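PDB 4Z9D: pertussis toxin-like subunit ArtA from Escherichia coli, which probably transfers ADP-ribose from NAD to trimeric G proteins, as the enzymatic subunit of a pertussis-like AB5 toxin. Local coordinates for residues Asp5-Val10 against Thr53-Ile58; Tyr78-Arg83 against Glu128-Ala133; Asn96-Arg101 against Pro169-Pro174. The protein carries 2 engineered substitutions. One frame throughout, in Å; residues are numbered along the deposited sequence.

Contacts 1 and 2 form one continuous region, their centres about 9 Å apart. Strands 6-11 and 77-83 are neighbours in the same antiparallel sheet, and backbone bonds join the contacts: Val7 O lies 2.7 Å from Ile82 N, and Arg9 O lies 2.8 Å from Tyr80 N. Contact 1 holds Arg9, Val10 and Thr53 of the NAD pocket. Contact 2 lies one strand further across the sheet, with the side chain of Arg79 about 7 Å from NAD. Contact 3 is a separate surface patch. Its centre is about 24 Å from that of contact 1 and about 30 Å from that of contact 2. It touches neither, and its Leu171 side chain is about 13 Å from NAD.

Contact 1: residues Asp5-Val10 against Thr53-Ile58; sequences DFVYRV and TTTSLI. With NAD (nicotinamide-adenine-dinucleotide), chain F.
The Tyr8 ring has CD1 of Leu57 over one face, 4.0 Å from its CZ. Thr54 O and Thr55 O lie at its edge, near the ring plane. The Arg9 guanidinium turns its edge to the NAD diphosphate. Its NH2 bonds O1A of NAD at 2.9 Å, and NH1 bonds O1N. The Arg9 chain runs extended, CG anti to the backbone N (chi1 174°), carrying the charge to the phosphates. Asp11 and Ala52 O also hold the group, and Phe23 meets it by cation-pi contact. The backbone of Val10 holds the nicotinamide carboxamide with two nearly straight bonds: its N donates to O7N at 2.9 Å and its O accepts from N7N at 3.2 Å. This is consistent with nicotinamide recognition in ADP-ribosyltransferases.

Tyr8 and Thr54 form a single antiparallel hydrogen-bonded pair, with Tyr8 N 2.7 Å from Thr54 O and Thr54 N 2.9 Å from Tyr8 O. CG2 of Val7 packs 3.6 Å from OG1 of Thr53, which bonds Ile119 O. A water joins Phe6 O to Thr55 O.

Strand 6-11 meets the end of strand 50-54 and the start of helix 57-68. Its other edge pairs with strand 77-83, and strand 50-54 with strand 118-122.

Contact 2: residues Tyr78-Arg83 against Glu128-Ala133; sequences YRYRIR and ENIVEA
Arg81 runs alongside Glu132, both pointing the same way. CB of Arg81 packs 3.9 Å from CG of Glu132. CD comes 4.1 Å from OE1 of Glu132. A bend at chi3 (-49°) then turns the guanidinium back onto the carboxylate. NE and NH2 of Arg81 both donate to OE1 of Glu132, each at 2.9 Å, a side-on salt bridge. OE1 lies in the guanidinium plane, but the two planes are 61° apart. NH2 meets OE1 nearly along its C-O axis, NE from above the carboxylate plane. NH1 of Arg81 lies by the hydroxyl of Tyr8.

Between Arg81 and Ile82 the register shifts by one, a beta bulge: Arg81 N bonds Glu132 O, and Arg81 O accepts from Val131 N. On the opposite face Tyr80, Ile82, Ile130 and Ala133 pack together; the Tyr80 hydroxyl bonds the carbonyl of Arg13. CE1 of Tyr80 touches CB of Ala133 at 3.5 Å, and its CD1 touches CG2 of Ile130 at 3.7 Å. At the far end Arg83 N bonds Asn129 O, and ND2 of Asn129 returns a bond to Arg83 O, 3.0 Å long and almost straight (178°). ND2 also lies over one face of the Arg83 guanidinium, whose NH1 bonds Thr161.

The two strands are the central pair of a four-stranded antiparallel sheet, flanked by strands 6-11 and 144-152. Helix 15-21 packs on the Tyr80 face through Pro15 and Ile18.

Contact 3: residues Asn96-Arg101 against Pro169-Pro174; sequences NYLTQR and PQLVVP
Leu98 and Val173 make the tight part of this contact. CD2 of Leu98 lies 3.6 Å from CG2 of Val173, and the two side chains run antiparallel past one another. The same methyl of Leu98 is 4.3 Å from CD1 of Leu171 and 4.2 Å from the carbonyl O of Val172. One branch of one leucine therefore meets three successive residues of the 169-174 segment. Leu98 is buried. Phe105 and Leu32 also pack on it, and Leu32 touches Leu171 as well, so helix 32-37 backs this side.

The side toward solvent is looser: Tyr97 is partly exposed, Arg101 is exposed, and neither comes as close to the other segment as Leu98 does. CD2 of Tyr97 comes 4.1 Å from CD1 of Leu171, which approaches the ring obliquely. Arg101 curls back over its own helix end, its chain bent at chi2 (-70°) and again at chi3 (-52°). That fold places CG of Arg101 over one face of the Tyr97 ring, offset toward the rim. It also brings NH2 of Arg101 2.8 Å from the Tyr97 hydroxyl oxygen, which lies in the guanidinium plane and accepts the bond. Val173 then places CG1 over one face of the guanidinium, 4.0 Å from NH1. CG1 is equally far from CB of Arg101.

The 169-174 segment has no regular helix or strand and ends at the last modelled residue. Its backbone is tied instead to Arg30, which bonds Val172 through the main chain and Pro169 O through its side chain.

No hydrogen bond or salt bridge crosses between the two segments. The tail meets the end of helix 92-100 by mostly apolar contacts over a modest 252 Å², with the aliphatic CG1 of Val173 against the charged guanidinium of Arg101. The two segments meet by van der Waals contact, with no directed bond between them.

Contact 1: residues Asp5-Val10 against Thr53-Ile58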
loop_
_atom_site.group_PDB
_atom_site.type_symbol
_atom_site.label_atom_id
_atom_site.label_comp_id
_atom_site.label_asym_id
_atom_site.label_seq_id
_atom_site.Cartn_x
_atom_site.Cartn_y
_atom_site.Cartn_z
ATOM N N ASP A 5 8.086 -2.025 12.507
ATOM C CA ASP A 5 7.596 -2.327 11.173
ATOM C C ASP A 5 7.476 -1.042 10.362
ATOM O O ASP A 5 6.798 -0.100 10.774
ATOM C CB ASP A 5 6.230 -3.014 11.229
ATOM C CG ASP A 5 6.309 -4.467 11.657
ATOM O OD1 ASP A 5 7.369 -5.103 11.455
ATOM O OD2 ASP A 5 5.302 -4.965 12.218
ATOM N N PHE A 6 8.152 -0.993 9.223
ATOM C CA PHE A 6 7.966 0.116 8.285
ATOM C C PHE A 6 7.464 -0.432 6.968
ATOM O O PHE A 6 7.807 -1.553 6.601
ATOM C CB PHE A 6 9.264 0.909 8.086
ATOM C CG PHE A 6 9.644 1.738 9.277
ATOM C CD1 PHE A 6 10.505 1.236 10.242
ATOM C CD2 PHE A 6 9.133 3.013 9.437
ATOM C CE1 PHE A 6 10.853 1.994 11.339
ATOM C CE2 PHE A 6 9.471 3.777 10.539
ATOM C CZ PHE A 6 10.337 3.265 11.493
ATOM N N VAL A 7 6.618 0.333 6.288
ATOM C CA VAL A 7 6.138 -0.056 4.966
ATOM C C VAL A 7 6.266 1.088 3.965
ATOM O O VAL A 7 6.507 2.241 4.343
ATOM C CB VAL A 7 4.653 -0.520 5.006
ATOM C CG1 VAL A 7 4.486 -1.729 5.917
ATOM C CG2 VAL A 7 3.749 0.611 5.470
ATOM N N TYR A 8 6.133 0.754 2.687
ATOM C CA TYR A 8 6.147 1.755 1.628
ATOM C C TYR A 8 4.815 1.867 0.898
ATOM O O TYR A 8 4.096 0.878 0.739
ATOM C CB TYR A 8 7.200 1.437 0.584
ATOM C CG TYR A 8 8.619 1.384 1.066
ATOM C CD1 TYR A 8 9.345 2.549 1.245
ATOM C CD2 TYR A 8 9.249 0.170 1.276
ATOM C CE1 TYR A 8 10.675 2.505 1.647
ATOM C CE2 TYR A 8 10.572 0.114 1.696
ATOM C CZ TYR A 8 11.275 1.288 1.872
ATOM O OH TYR A 8 12.591 1.228 2.274
ATOM N N ARG A 9 4.528 3.059 0.389
ATOM C CA ARG A 9 3.389 3.229 -0.514
ATOM C C ARG A 9 3.768 4.141 -1.667
ATOM O O ARG A 9 4.345 5.199 -1.454
ATOM C CB ARG A 9 2.158 3.792 0.224
ATOM C CG ARG A 9 0.989 4.114 -0.725
ATOM C CD ARG A 9 -0.337 4.422 -0.014
ATOM N NE ARG A 9 -1.311 4.931 -0.990
ATOM C CZ ARG A 9 -2.005 4.177 -1.830
ATOM N NH1 ARG A 9 -1.899 2.854 -1.785
ATOM N NH2 ARG A 9 -2.833 4.750 -2.703
ATOM N N VAL A 10 3.467 3.706 -2.887
ATOM C CA VAL A 10 3.610 4.549 -4.062
ATOM C C VAL A 10 2.284 5.273 -4.315
ATOM O O VAL A 10 1.236 4.639 -4.380
ATOM C CB VAL A 10 4.020 3.725 -5.292
ATOM C CG1 VAL A 10 4.162 4.635 -6.520
ATOM C CG2 VAL A 10 5.336 3.030 -5.020
ATOM N N THR A 53 -0.008 -1.104 0.893
ATOM C CA THR A 53 1.408 -0.808 1.145
ATOM C C THR A 53 2.226 -2.070 0.892
ATOM O O THR A 53 1.658 -3.143 0.687
ATOM C CB THR A 53 1.672 -0.329 2.599
ATOM O OG1 THR A 53 1.520 -1.435 3.502
ATOM C CG2 THR A 53 0.722 0.788 3.017
ATOM N N THR A 54 3.554 -1.951 0.890
ATOM C CA THR A 54 4.399 -3.131 0.749
ATOM C C THR A 54 5.631 -2.969 1.622
ATOM O O THR A 54 6.101 -1.848 1.838
ATOM C CB THR A 54 4.853 -3.359 -0.724
ATOM O OG1 THR A 54 5.763 -4.471 -0.796
ATOM C CG2 THR A 54 5.566 -2.116 -1.257
ATOM N N THR A 55 6.158 -4.079 2.124
ATOM C CA THR A 55 7.386 -4.026 2.916
ATOM C C THR A 55 8.619 -3.909 2.029
ATOM O O THR A 55 9.715 -3.611 2.514
ATOM C CB THR A 55 7.560 -5.266 3.796
ATOM O OG1 THR A 55 7.550 -6.442 2.977
ATOM C CG2 THR A 55 6.451 -5.346 4.845
ATOM N N SER A 56 8.439 -4.168 0.738
ATOM C CA SER A 56 9.555 -4.322 -0.195
ATOM C C SER A 56 9.873 -3.087 -1.047
ATOM O O SER A 56 9.080 -2.676 -1.895
ATOM C CB SER A 56 9.274 -5.519 -1.109
ATOM O OG SER A 56 10.185 -5.589 -2.193
ATOM N N LEU A 57 11.050 -2.511 -0.816
ATOM C CA LEU A 57 11.548 -1.391 -1.596
ATOM C C LEU A 57 11.656 -1.775 -3.068
ATOM O O LEU A 57 11.288 -1.009 -3.965
ATOM C CB LEU A 57 12.922 -0.962 -1.074
ATOM C CG LEU A 57 13.652 0.108 -1.883
ATOM C CD1 LEU A 57 12.905 1.434 -1.800
ATOM C CD2 LEU A 57 15.099 0.270 -1.427
ATOM N N ILE A 58 12.111 -2.999 -3.296
ATOM C CA ILE A 58 12.275 -3.506 -4.651
ATOM C C ILE A 58 10.937 -3.510 -5.364
ATOM O O ILE A 58 10.844 -3.095 -6.526
ATOM C CB ILE A 58 12.884 -4.919 -4.647
ATOM C CG1 ILE A 58 14.373 -4.821 -4.320
ATOM C CG2 ILE A 58 12.661 -5.604 -5.996
ATOM C CD1 ILE A 58 14.996 -6.114 -3.849
HETATM P PA NAD F . -5.278 3.359 -5.169
HETATM O O1A NAD F . -5.192 3.335 -3.685
HETATM O O2A NAD F . -6.606 3.485 -5.823
HETATM O O5B NAD F . -4.282 4.543 -5.680
HETATM C C5B NAD F . -4.148 4.951 -7.051
HETATM C C4B NAD F . -4.271 6.489 -7.093
HETATM O O4B NAD F . -5.628 6.899 -6.742
HETATM C C3B NAD F . -3.424 7.089 -6.012
HETATM O O3B NAD F . -2.041 7.114 -6.481
HETATM C C2B NAD F . -4.013 8.470 -5.982
HETATM O O2B NAD F . -3.740 9.087 -7.229
HETATM C C1B NAD F . -5.511 8.129 -5.968
HETATM N N9A NAD F . -6.162 7.778 -4.656
HETATM C C8A NAD F . -6.093 6.715 -3.856
HETATM N N7A NAD F . -6.925 6.917 -2.831
HETATM C C5A NAD F . -7.530 8.096 -3.003
HETATM C C6A NAD F . -8.446 8.763 -2.277
HETATM N N6A NAD F . -8.867 8.177 -1.160
HETATM N N1A NAD F . -8.918 9.965 -2.647
HETATM C C2A NAD F . -8.442 10.527 -3.830
HETATM N N3A NAD F . -7.486 9.817 -4.570
HETATM C C4A NAD F . -7.056 8.619 -4.140
HETATM O O3 NAD F . -4.597 2.058 -5.750
HETATM P PN NAD F . -3.154 1.500 -5.248
HETATM O O1N NAD F . -2.981 1.726 -3.787
HETATM O O2N NAD F . -2.115 1.937 -6.206
HETATM O O5D NAD F . -3.437 -0.055 -5.435
HETATM C C5D NAD F . -3.860 -0.609 -6.688
HETATM C C4D NAD F . -3.421 -2.075 -6.773
HETATM O O4D NAD F . -1.984 -2.053 -6.467
HETATM C C3D NAD F . -4.099 -2.937 -5.692
HETATM O O3D NAD F . -4.185 -4.303 -6.114
HETATM C C2D NAD F . -3.057 -2.829 -4.596
HETATM O O2D NAD F . -3.204 -3.891 -3.627
HETATM C C1D NAD F . -1.748 -2.951 -5.367
HETATM N N1N NAD F . -0.607 -2.484 -4.502
HETATM C C2N NAD F . -0.246 -1.114 -4.467
HETATM C C3N NAD F . 0.776 -0.635 -3.648
HETATM C C7N NAD F . 1.135 0.726 -3.635
HETATM O O7N NAD F . 2.299 1.062 -3.044
HETATM N N7N NAD F . 0.337 1.605 -4.249
HETATM C C4N NAD F . 1.454 -1.545 -2.840
HETATM C C5N NAD F . 1.118 -2.897 -2.864
HETATM C C6N NAD F . 0.092 -3.378 -3.672
HETATM O O HOH W 1 10.105 -2.060 4.768
#

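Contact 2: residues Tyr78-Arg83 against Glu128-Ala133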
loop_
_atom_site.group_PDB
_atom_site.type_symbol
_atom_site.label_atom_id
_atom_site.label_comp_id
_atom_site.label_asym_id
_atom_site.label_seq_id
_atom_site.Cartn_x
_atom_site.Cartn_y
_atom_site.Cartn_z
ATOM N N TYR A 78 5.428 9.305 -5.998
ATOM C CA TYR A 78 6.280 9.414 -4.828
ATOM C C TYR A 78 6.282 8.073 -4.112
ATOM O O TYR A 78 5.276 7.363 -4.116
ATOM C CB TYR A 78 5.781 10.513 -3.882
ATOM C CG TYR A 78 5.690 11.889 -4.513
ATOM C CD1 TYR A 78 6.679 12.833 -4.311
ATOM C CD2 TYR A 78 4.592 12.244 -5.293
ATOM C CE1 TYR A 78 6.590 14.090 -4.864
ATOM C CE2 TYR A 78 4.495 13.504 -5.859
ATOM C CZ TYR A 78 5.500 14.422 -5.642
ATOM O OH TYR A 78 5.417 15.681 -6.201
ATOM N N ARG A 79 7.411 7.719 -3.512
ATOM C CA ARG A 79 7.455 6.585 -2.602
ATOM C C ARG A 79 7.447 7.124 -1.182
ATOM O O ARG A 79 8.356 7.855 -0.800
ATOM C CB ARG A 79 8.705 5.728 -2.841
ATOM C CG ARG A 79 8.757 4.459 -1.999
ATOM C CD ARG A 79 10.048 3.698 -2.184
ATOM N NE ARG A 79 11.205 4.430 -1.667
ATOM C CZ ARG A 79 12.193 4.915 -2.412
ATOM N NH1 ARG A 79 12.193 4.738 -3.721
ATOM N NH2 ARG A 79 13.197 5.558 -1.836
ATOM N N TYR A 80 6.418 6.786 -0.416
ATOM C CA TYR A 80 6.342 7.188 0.982
ATOM C C TYR A 80 6.812 6.067 1.892
ATOM O O TYR A 80 6.472 4.901 1.675
ATOM C CB TYR A 80 4.904 7.587 1.343
ATOM C CG TYR A 80 4.454 8.868 0.706
ATOM C CD1 TYR A 80 4.642 10.086 1.357
ATOM C CD2 TYR A 80 3.849 8.870 -0.544
ATOM C CE1 TYR A 80 4.231 11.267 0.780
ATOM C CE2 TYR A 80 3.454 10.048 -1.140
ATOM C CZ TYR A 80 3.640 11.243 -0.469
ATOM O OH TYR A 80 3.234 12.422 -1.051
ATOM N N ARG A 81 7.604 6.410 2.903
ATOM C CA ARG A 81 7.962 5.436 3.926
ATOM C C ARG A 81 7.091 5.676 5.135
ATOM O O ARG A 81 6.947 6.808 5.580
ATOM C CB ARG A 81 9.434 5.529 4.324
ATOM C CG ARG A 81 9.858 4.299 5.113
ATOM C CD ARG A 81 11.201 4.463 5.806
ATOM N NE ARG A 81 12.256 4.967 4.931
ATOM C CZ ARG A 81 13.341 4.281 4.579
ATOM N NH1 ARG A 81 13.522 3.033 4.998
ATOM N NH2 ARG A 81 14.252 4.848 3.797
ATOM N N ILE A 82 6.510 4.607 5.670
ATOM C CA ILE A 82 5.467 4.746 6.680
ATOM C C ILE A 82 5.695 3.837 7.874
ATOM O O ILE A 82 5.981 2.660 7.708
ATOM C CB ILE A 82 4.075 4.416 6.081
ATOM C CG1 ILE A 82 3.825 5.186 4.777
ATOM C CG2 ILE A 82 2.940 4.661 7.102
ATOM C CD1 ILE A 82 2.661 4.623 3.960
ATOM N N ARG A 83 5.561 4.373 9.089
ATOM C CA ARG A 83 5.580 3.514 10.265
ATOM C C ARG A 83 4.254 2.776 10.387
ATOM O O ARG A 83 3.181 3.385 10.386
ATOM C CB ARG A 83 5.864 4.311 11.542
ATOM C CG ARG A 83 5.685 3.488 12.818
ATOM C CD ARG A 83 6.253 4.220 14.029
ATOM N NE ARG A 83 5.558 5.482 14.277
ATOM C CZ ARG A 83 4.341 5.583 14.817
ATOM N NH1 ARG A 83 3.665 4.491 15.161
ATOM N NH2 ARG A 83 3.797 6.777 15.011
ATOM N N GLU A 128 1.100 11.762 10.628
ATOM C CA GLU A 128 2.124 11.585 11.649
ATOM C C GLU A 128 2.850 10.235 11.565
ATOM O O GLU A 128 3.922 10.074 12.145
ATOM C CB GLU A 128 1.509 11.780 13.040
ATOM C CG GLU A 128 1.369 13.259 13.389
ATOM C CD GLU A 128 0.585 13.515 14.666
ATOM O OE1 GLU A 128 0.785 14.601 15.263
ATOM O OE2 GLU A 128 -0.232 12.650 15.068
ATOM N N ASN A 129 2.270 9.268 10.855
ATOM C CA ASN A 129 2.923 7.978 10.646
ATOM C C ASN A 129 3.919 7.993 9.492
ATOM O O ASN A 129 4.689 7.050 9.313
ATOM C CB ASN A 129 1.893 6.888 10.352
ATOM C CG ASN A 129 1.194 6.414 11.586
ATOM O OD1 ASN A 129 0.471 7.177 12.222
ATOM N ND2 ASN A 129 1.391 5.146 11.938
ATOM N N ILE A 130 3.880 9.043 8.686
ATOM C CA ILE A 130 4.675 9.060 7.469
ATOM C C ILE A 130 6.025 9.705 7.723
ATOM O O ILE A 130 6.116 10.866 8.122
ATOM C CB ILE A 130 3.925 9.767 6.335
ATOM C CG1 ILE A 130 2.582 9.056 6.105
ATOM C CG2 ILE A 130 4.748 9.752 5.045
ATOM C CD1 ILE A 130 1.566 9.886 5.355
ATOM N N VAL A 131 7.076 8.932 7.482
ATOM C CA VAL A 131 8.437 9.336 7.786
ATOM C C VAL A 131 8.968 10.337 6.778
ATOM O O VAL A 131 9.572 11.352 7.150
ATOM C CB VAL A 131 9.369 8.099 7.830
ATOM C CG1 VAL A 131 10.810 8.498 8.114
ATOM C CG2 VAL A 131 8.882 7.129 8.892
ATOM N N GLU A 132 8.761 10.035 5.498
ATOM C CA GLU A 132 9.421 10.772 4.433
ATOM C C GLU A 132 8.823 10.430 3.077
ATOM O O GLU A 132 8.036 9.487 2.940
ATOM C CB GLU A 132 10.938 10.478 4.447
ATOM C CG GLU A 132 11.281 9.011 4.192
ATOM C CD GLU A 132 12.753 8.678 4.431
ATOM O OE1 GLU A 132 13.166 7.556 4.059
ATOM O OE2 GLU A 132 13.491 9.527 4.987
ATOM N N ALA A 133 9.197 11.206 2.076
ATOM C CA ALA A 133 8.779 10.932 0.718
ATOM C C ALA A 133 9.971 11.064 -0.213
ATOM O O ALA A 133 10.907 11.797 0.078
ATOM C CB ALA A 133 7.682 11.872 0.300
#

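Contact 3: residues Asn96-Arg101 against Pro169-Pro174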
loop_
_atom_site.group_PDB
_atom_site.type_symbol
_atom_site.label_atom_id
_atom_site.label_comp_id
_atom_site.label_asym_id
_atom_site.label_seq_id
_atom_site.Cartn_x
_atom_site.Cartn_y
_atom_site.Cartn_z
ATOM N N ASN A 96 -5.809 -16.848 4.598
ATOM C CA ASN A 96 -6.026 -18.168 5.195
ATOM C C ASN A 96 -7.439 -18.316 5.765
ATOM O O ASN A 96 -8.059 -19.369 5.646
ATOM C CB ASN A 96 -4.996 -18.453 6.286
ATOM C CG ASN A 96 -3.598 -18.670 5.729
ATOM O OD1 ASN A 96 -3.409 -18.791 4.515
ATOM N ND2 ASN A 96 -2.609 -18.737 6.620
ATOM N N TYR A 97 -7.919 -17.280 6.441
ATOM C CA TYR A 97 -9.277 -17.288 6.963
ATOM C C TYR A 97 -10.337 -17.375 5.861
ATOM O O TYR A 97 -11.256 -18.180 5.945
ATOM C CB TYR A 97 -9.503 -16.051 7.825
ATOM C CG TYR A 97 -10.933 -15.877 8.287
ATOM C CD1 TYR A 97 -11.425 -16.617 9.348
ATOM C CD2 TYR A 97 -11.768 -14.931 7.697
ATOM C CE1 TYR A 97 -12.739 -16.450 9.798
ATOM C CE2 TYR A 97 -13.075 -14.742 8.143
ATOM C CZ TYR A 97 -13.553 -15.515 9.193
ATOM O OH TYR A 97 -14.842 -15.353 9.650
ATOM N N LEU A 98 -10.213 -16.552 4.828
ATOM C CA LEU A 98 -11.156 -16.601 3.706
ATOM C C LEU A 98 -11.160 -17.987 3.054
ATOM O O LEU A 98 -12.202 -18.496 2.640
ATOM C CB LEU A 98 -10.812 -15.534 2.666
ATOM C CG LEU A 98 -11.069 -14.124 3.195
ATOM C CD1 LEU A 98 -10.465 -13.054 2.283
ATOM C CD2 LEU A 98 -12.565 -13.892 3.368
ATOM N N THR A 99 -9.984 -18.589 2.947
ATOM C CA THR A 99 -9.868 -19.946 2.418
ATOM C C THR A 99 -10.589 -20.974 3.311
ATOM O O THR A 99 -11.232 -21.892 2.792
ATOM C CB THR A 99 -8.389 -20.331 2.238
ATOM O OG1 THR A 99 -7.762 -19.377 1.371
ATOM C CG2 THR A 99 -8.266 -21.710 1.607
ATOM N N GLN A 100 -10.494 -20.839 4.637
ATOM C CA GLN A 100 -11.234 -21.741 5.531
ATOM C C GLN A 100 -12.731 -21.482 5.439
ATOM O O GLN A 100 -13.550 -22.324 5.808
ATOM C CB GLN A 100 -10.830 -21.572 6.996
ATOM C CG GLN A 100 -9.425 -21.992 7.380
ATOM C CD GLN A 100 -9.023 -21.438 8.743
ATOM O OE1 GLN A 100 -9.684 -20.551 9.291
ATOM N NE2 GLN A 100 -7.944 -21.975 9.303
ATOM N N ARG A 101 -13.093 -20.315 4.930
ATOM C CA ARG A 101 -14.507 -19.994 4.797
ATOM C C ARG A 101 -15.048 -20.406 3.444
ATOM O O ARG A 101 -16.232 -20.247 3.180
ATOM C CB ARG A 101 -14.740 -18.497 5.042
ATOM C CG ARG A 101 -14.477 -18.056 6.484
ATOM C CD ARG A 101 -15.530 -18.607 7.429
ATOM N NE ARG A 101 -16.855 -18.276 6.918
ATOM C CZ ARG A 101 -17.522 -17.169 7.222
ATOM N NH1 ARG A 101 -18.713 -16.954 6.684
ATOM N NH2 ARG A 101 -17.001 -16.278 8.055
ATOM N N PRO A 169 -10.821 -7.621 10.730
ATOM C CA PRO A 169 -12.204 -7.736 11.197
ATOM C C PRO A 169 -13.205 -7.283 10.143
ATOM O O PRO A 169 -12.847 -6.532 9.231
ATOM C CB PRO A 169 -12.255 -6.824 12.431
ATOM C CG PRO A 169 -11.027 -6.020 12.403
ATOM C CD PRO A 169 -10.016 -6.706 11.555
ATOM N N GLN A 170 -14.432 -7.767 10.267
ATOM C CA GLN A 170 -15.538 -7.340 9.418
ATOM C C GLN A 170 -15.266 -7.564 7.927
ATOM O O GLN A 170 -15.703 -6.775 7.082
ATOM C CB GLN A 170 -15.868 -5.855 9.677
ATOM C CG GLN A 170 -16.346 -5.555 11.111
ATOM C CD GLN A 170 -15.289 -4.900 11.994
ATOM O OE1 GLN A 170 -14.450 -4.133 11.514
ATOM N NE2 GLN A 170 -15.329 -5.199 13.299
ATOM N N LEU A 171 -14.554 -8.640 7.597
ATOM C CA LEU A 171 -14.319 -8.976 6.191
ATOM C C LEU A 171 -15.627 -9.328 5.471
ATOM O O LEU A 171 -16.532 -9.916 6.065
ATOM C CB LEU A 171 -13.328 -10.136 6.052
ATOM C CG LEU A 171 -11.839 -9.849 6.281
ATOM C CD1 LEU A 171 -11.054 -11.147 6.356
ATOM C CD2 LEU A 171 -11.293 -8.984 5.150
ATOM N N VAL A 172 -15.704 -9.000 4.185
ATOM C CA VAL A 172 -16.816 -9.464 3.362
ATOM C C VAL A 172 -16.506 -10.860 2.821
ATOM O O VAL A 172 -15.465 -11.084 2.225
ATOM C CB VAL A 172 -17.098 -8.514 2.192
ATOM C CG1 VAL A 172 -18.271 -9.036 1.373
ATOM C CG2 VAL A 172 -17.407 -7.126 2.709
ATOM N N VAL A 173 -17.413 -11.798 3.067
ATOM C CA VAL A 173 -17.258 -13.177 2.635
ATOM C C VAL A 173 -18.495 -13.526 1.834
ATOM O O VAL A 173 -19.528 -13.874 2.408
ATOM C CB VAL A 173 -17.124 -14.145 3.821
ATOM C CG1 VAL A 173 -16.958 -15.581 3.325
ATOM C CG2 VAL A 173 -15.949 -13.761 4.697
ATOM N N PRO A 174 -18.404 -13.410 0.503
ATOM C CA PRO A 174 -19.548 -13.641 -0.392
ATOM C C PRO A 174 -20.058 -15.078 -0.342
ATOM O O PRO A 174 -19.218 -15.974 -0.327
ATOM C CB PRO A 174 -18.983 -13.316 -1.786
ATOM C CG PRO A 174 -17.667 -12.600 -1.536
ATOM C CD PRO A 174 -17.162 -13.153 -0.246
#